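Local coordinates for protein staphylococcus aureus CymR (Staphylococcus aureus, PDB 3T8R) that probably regulates transcription as a dimeric Rrf2-type DNA-binding protein whose activity responds to thiol oxidation, at residues 16-21 with 124-129. Numbering follows the deposited sequence.
Sequences LMISLA and KYLAEY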
ATOM      1  N   LEU A  16      -7.980  -8.998 -16.558  1.00 20.88           N
ATOM      2  CA  LEU A  16      -9.031  -9.122 -17.566  1.00 23.10           C
ATOM      3  C   LEU A  16      -8.915  -7.982 -18.588  1.00 21.28           C
ATOM      4  O   LEU A  16      -8.893  -8.197 -19.803  1.00 21.21           O
ATOM      5  CB  LEU A  16     -10.407  -9.089 -16.870  1.00 22.81           C
ATOM      6  CG  LEU A  16     -11.710  -9.497 -17.565  1.00 37.77           C
ATOM      7  CD1 LEU A  16     -12.847  -8.557 -17.168  1.00 29.62           C
ATOM      8  CD2 LEU A  16     -11.587  -9.576 -19.068  1.00 31.73           C
ATOM      9  N   MET A  17      -8.813  -6.763 -18.081  1.00 19.29           N
ATOM     10  CA  MET A  17      -8.804  -5.586 -18.935  1.00 18.38           C
ATOM     11  C   MET A  17      -7.556  -5.508 -19.822  1.00 18.67           C
ATOM     12  O   MET A  17      -7.631  -5.082 -20.970  1.00 22.13           O
ATOM     13  CB  MET A  17      -8.983  -4.326 -18.088  1.00 19.83           C
ATOM     14  CG  MET A  17     -10.336  -4.269 -17.393  1.00 18.12           C
ATOM     15  SD  MET A  17     -11.681  -4.073 -18.580  1.00 20.24           S
ATOM     16  CE  MET A  17     -11.362  -2.417 -19.169  1.00 22.90           C
ATOM     17  N   ILE A  18      -6.414  -5.931 -19.296  1.00 20.38           N
ATOM     18  CA  ILE A  18      -5.189  -5.944 -20.087  1.00 21.12           C
ATOM     19  C   ILE A  18      -5.329  -6.929 -21.242  1.00 23.33           C
ATOM     20  O   ILE A  18      -4.941  -6.634 -22.371  1.00 26.77           O
ATOM     21  CB  ILE A  18      -3.954  -6.272 -19.212  1.00 22.66           C
ATOM     22  CG1 ILE A  18      -3.709  -5.140 -18.213  1.00 21.19           C
ATOM     23  CG2 ILE A  18      -2.734  -6.475 -20.076  1.00 26.62           C
ATOM     24  CD1 ILE A  18      -2.775  -5.511 -17.065  1.00 23.22           C
ATOM     25  N   SER A  19      -5.911  -8.087 -20.959  1.00 23.39           N
ATOM     26  CA  SER A  19      -6.184  -9.089 -21.989  1.00 27.46           C
ATOM     27  C   SER A  19      -7.053  -8.512 -23.101  1.00 26.50           C
ATOM     28  O   SER A  19      -6.765  -8.660 -24.289  1.00 26.37           O
ATOM     29  CB  SER A  19      -6.883 -10.304 -21.380  1.00 27.06           C
ATOM     30  OG  SER A  19      -5.928 -11.204 -20.853  1.00 36.07           O
ATOM     31  N   LEU A  20      -8.127  -7.846 -22.709  1.00 24.62           N
ATOM     32  CA  LEU A  20      -9.022  -7.262 -23.691  1.00 22.71           C
ATOM     33  C   LEU A  20      -8.342  -6.124 -24.449  1.00 26.28           C
ATOM     34  O   LEU A  20      -8.579  -5.935 -25.647  1.00 26.95           O
ATOM     35  CB  LEU A  20     -10.317  -6.770 -23.029  1.00 22.39           C
ATOM     36  CG  LEU A  20     -11.258  -7.824 -22.444  1.00 20.43           C
ATOM     37  CD1 LEU A  20     -12.424  -7.122 -21.763  1.00 24.81           C
ATOM     38  CD2 LEU A  20     -11.795  -8.732 -23.551  1.00 25.10           C
ATOM     39  N   ALA A  21      -7.497  -5.369 -23.755  1.00 22.78           N
ATOM     40  CA  ALA A  21      -6.798  -4.250 -24.367  1.00 23.22           C
ATOM     41  C   ALA A  21      -5.828  -4.766 -25.420  1.00 29.85           C
ATOM     42  O   ALA A  21      -5.618  -4.135 -26.456  1.00 32.94           O
ATOM     43  CB  ALA A  21      -6.072  -3.408 -23.309  1.00 23.06           C
ATOM     44  N   LYS A 124      -3.733   1.250 -22.023  1.00 21.15           N
ATOM     45  CA  LYS A 124      -2.970   1.121 -23.258  1.00 23.52           C
ATOM     46  C   LYS A 124      -1.501   0.919 -22.912  1.00 25.35           C
ATOM     47  O   LYS A 124      -0.820   0.071 -23.485  1.00 25.63           O
ATOM     48  CB  LYS A 124      -3.139   2.369 -24.135  1.00 26.61           C
ATOM     49  CG  LYS A 124      -2.348   2.339 -25.450  1.00 30.94           C
ATOM     50  CD  LYS A 124      -2.977   1.434 -26.496  1.00 36.41           C
ATOM     51  CE  LYS A 124      -2.598  -0.027 -26.290  1.00 39.99           C
ATOM     52  NZ  LYS A 124      -3.062  -0.912 -27.403  1.00 42.10           N
ATOM     53  N   TYR A 125      -1.034   1.711 -21.960  1.00 26.20           N
ATOM     54  CA  TYR A 125       0.332   1.638 -21.466  1.00 29.35           C
ATOM     55  C   TYR A 125       0.618   0.228 -20.944  1.00 28.81           C
ATOM     56  O   TYR A 125       1.634  -0.381 -21.289  1.00 29.90           O
ATOM     57  CB  TYR A 125       0.497   2.684 -20.369  1.00 27.73           C
ATOM     58  CG  TYR A 125       1.907   3.143 -20.130  1.00 39.29           C
ATOM     59  CD1 TYR A 125       2.463   4.172 -20.881  1.00 39.44           C
ATOM     60  CD2 TYR A 125       2.678   2.562 -19.140  1.00 37.97           C
ATOM     61  CE1 TYR A 125       3.751   4.603 -20.653  1.00 43.87           C
ATOM     62  CE2 TYR A 125       3.971   2.985 -18.903  1.00 42.83           C
ATOM     63  CZ  TYR A 125       4.501   4.000 -19.664  1.00 42.21           C
ATOM     64  OH  TYR A 125       5.789   4.417 -19.428  1.00 44.68           O
ATOM     65  N   LEU A 126      -0.288  -0.312 -20.134  1.00 21.62           N
ATOM     66  CA  LEU A 126      -0.117  -1.677 -19.633  1.00 22.98           C
ATOM     67  C   LEU A 126      -0.086  -2.710 -20.766  1.00 28.42           C
ATOM     68  O   LEU A 126       0.618  -3.718 -20.700  1.00 27.58           O
ATOM     69  CB  LEU A 126      -1.209  -2.028 -18.621  1.00 22.08           C
ATOM     70  CG  LEU A 126      -1.128  -1.252 -17.306  1.00 21.15           C
ATOM     71  CD1 LEU A 126      -2.363  -1.437 -16.444  1.00 23.95           C
ATOM     72  CD2 LEU A 126       0.144  -1.664 -16.531  1.00 22.74           C
ATOM     73  N   ALA A 127      -0.862  -2.464 -21.812  1.00 23.05           N
ATOM     74  CA  ALA A 127      -0.948  -3.414 -22.903  1.00 24.70           C
ATOM     75  C   ALA A 127       0.298  -3.419 -23.783  1.00 27.67           C
ATOM     76  O   ALA A 127       0.577  -4.413 -24.453  1.00 35.88           O
ATOM     77  CB  ALA A 127      -2.184  -3.124 -23.742  1.00 25.25           C
ATOM     78  N   GLU A 128       1.035  -2.317 -23.781  1.00 25.66           N
ATOM     79  CA  GLU A 128       2.153  -2.148 -24.713  1.00 31.17           C
ATOM     80  C   GLU A 128       3.520  -2.284 -24.056  1.00 28.20           C
ATOM     81  O   GLU A 128       4.546  -2.034 -24.685  1.00 30.74           O
ATOM     82  CB  GLU A 128       2.046  -0.808 -25.434  1.00 33.37           C
ATOM     83  CG  GLU A 128       0.864  -0.782 -26.408  1.00 33.62           C
ATOM     84  CD  GLU A 128       0.691   0.539 -27.127  1.00 43.22           C
ATOM     85  OE1 GLU A 128      -0.041   0.563 -28.142  1.00 47.81           O
ATOM     86  OE2 GLU A 128       1.267   1.549 -26.679  1.00 46.10           O
ATOM     87  N   TYR A 129       3.523  -2.647 -22.782  1.00 28.71           N
ATOM     88  CA  TYR A 129       4.767  -2.884 -22.052  1.00 25.54           C
ATOM     89  C   TYR A 129       5.539  -3.981 -22.762  1.00 22.16           C
ATOM     90  O   TYR A 129       4.972  -5.001 -23.148  1.00 26.04           O
ATOM     91  CB  TYR A 129       4.407  -3.304 -20.631  1.00 24.69           C
ATOM     92  CG  TYR A 129       5.537  -3.631 -19.672  1.00 21.31           C
ATOM     93  CD1 TYR A 129       6.235  -2.626 -19.027  1.00 25.12           C
ATOM     94  CD2 TYR A 129       5.823  -4.946 -19.348  1.00 25.16           C
ATOM     95  CE1 TYR A 129       7.238  -2.927 -18.101  1.00 24.68           C
ATOM     96  CE2 TYR A 129       6.815  -5.263 -18.429  1.00 24.19           C
ATOM     97  CZ  TYR A 129       7.521  -4.257 -17.821  1.00 26.74           C
ATOM     98  OH  TYR A 129       8.502  -4.587 -16.900  1.00 26.47           O
TER
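I18 lays the CG1–CD1 arm of its side chain against L126, in a helix-to-helix contact that packs the short helix 123-127, near the end of the modelled chain, onto helix 8-21 of the Rrf2-type winged-helix domain. The two side chains cross at about a right angle, with I18 CG1 4.0 Å from L126 CB and I18 CD1 4.1 Å from L126 CD1. In I18, CG1 stands anti to the carbonyl carbon (chi1 -66°), which carries the longer branch to the leucine and turns CG2 anti to the backbone N. Branched aliphatic side chains suit this buried place because they fill it with apolar surface and bring no polar group to satisfy; no hydrogen bond crosses between the segments. The second subunit adds to it, its Q103 packing on I18 and its A102 on L126, so the seam adjoins the dimer interface.

The backbones come nearest at I18 and A127, whose CA atoms are 5.7 Å apart; the methyl of A127, and of A21 one turn after I18, adds little bulk between the helices. L123 and L70 also pack on A21. K124 points its CB away from helix 8-21, but its long chain bends back so that NZ comes within 4.2 Å of A21 O, too far for a hydrogen bond; NZ instead pairs with E128 OE1 of its own segment in a salt bridge at 3.4 Å. K22 NZ hydrogen-bonds to A127 O. Between the helices, the methyl groups of A21 and A127 meet directly, CB to CB at 3.9 Å.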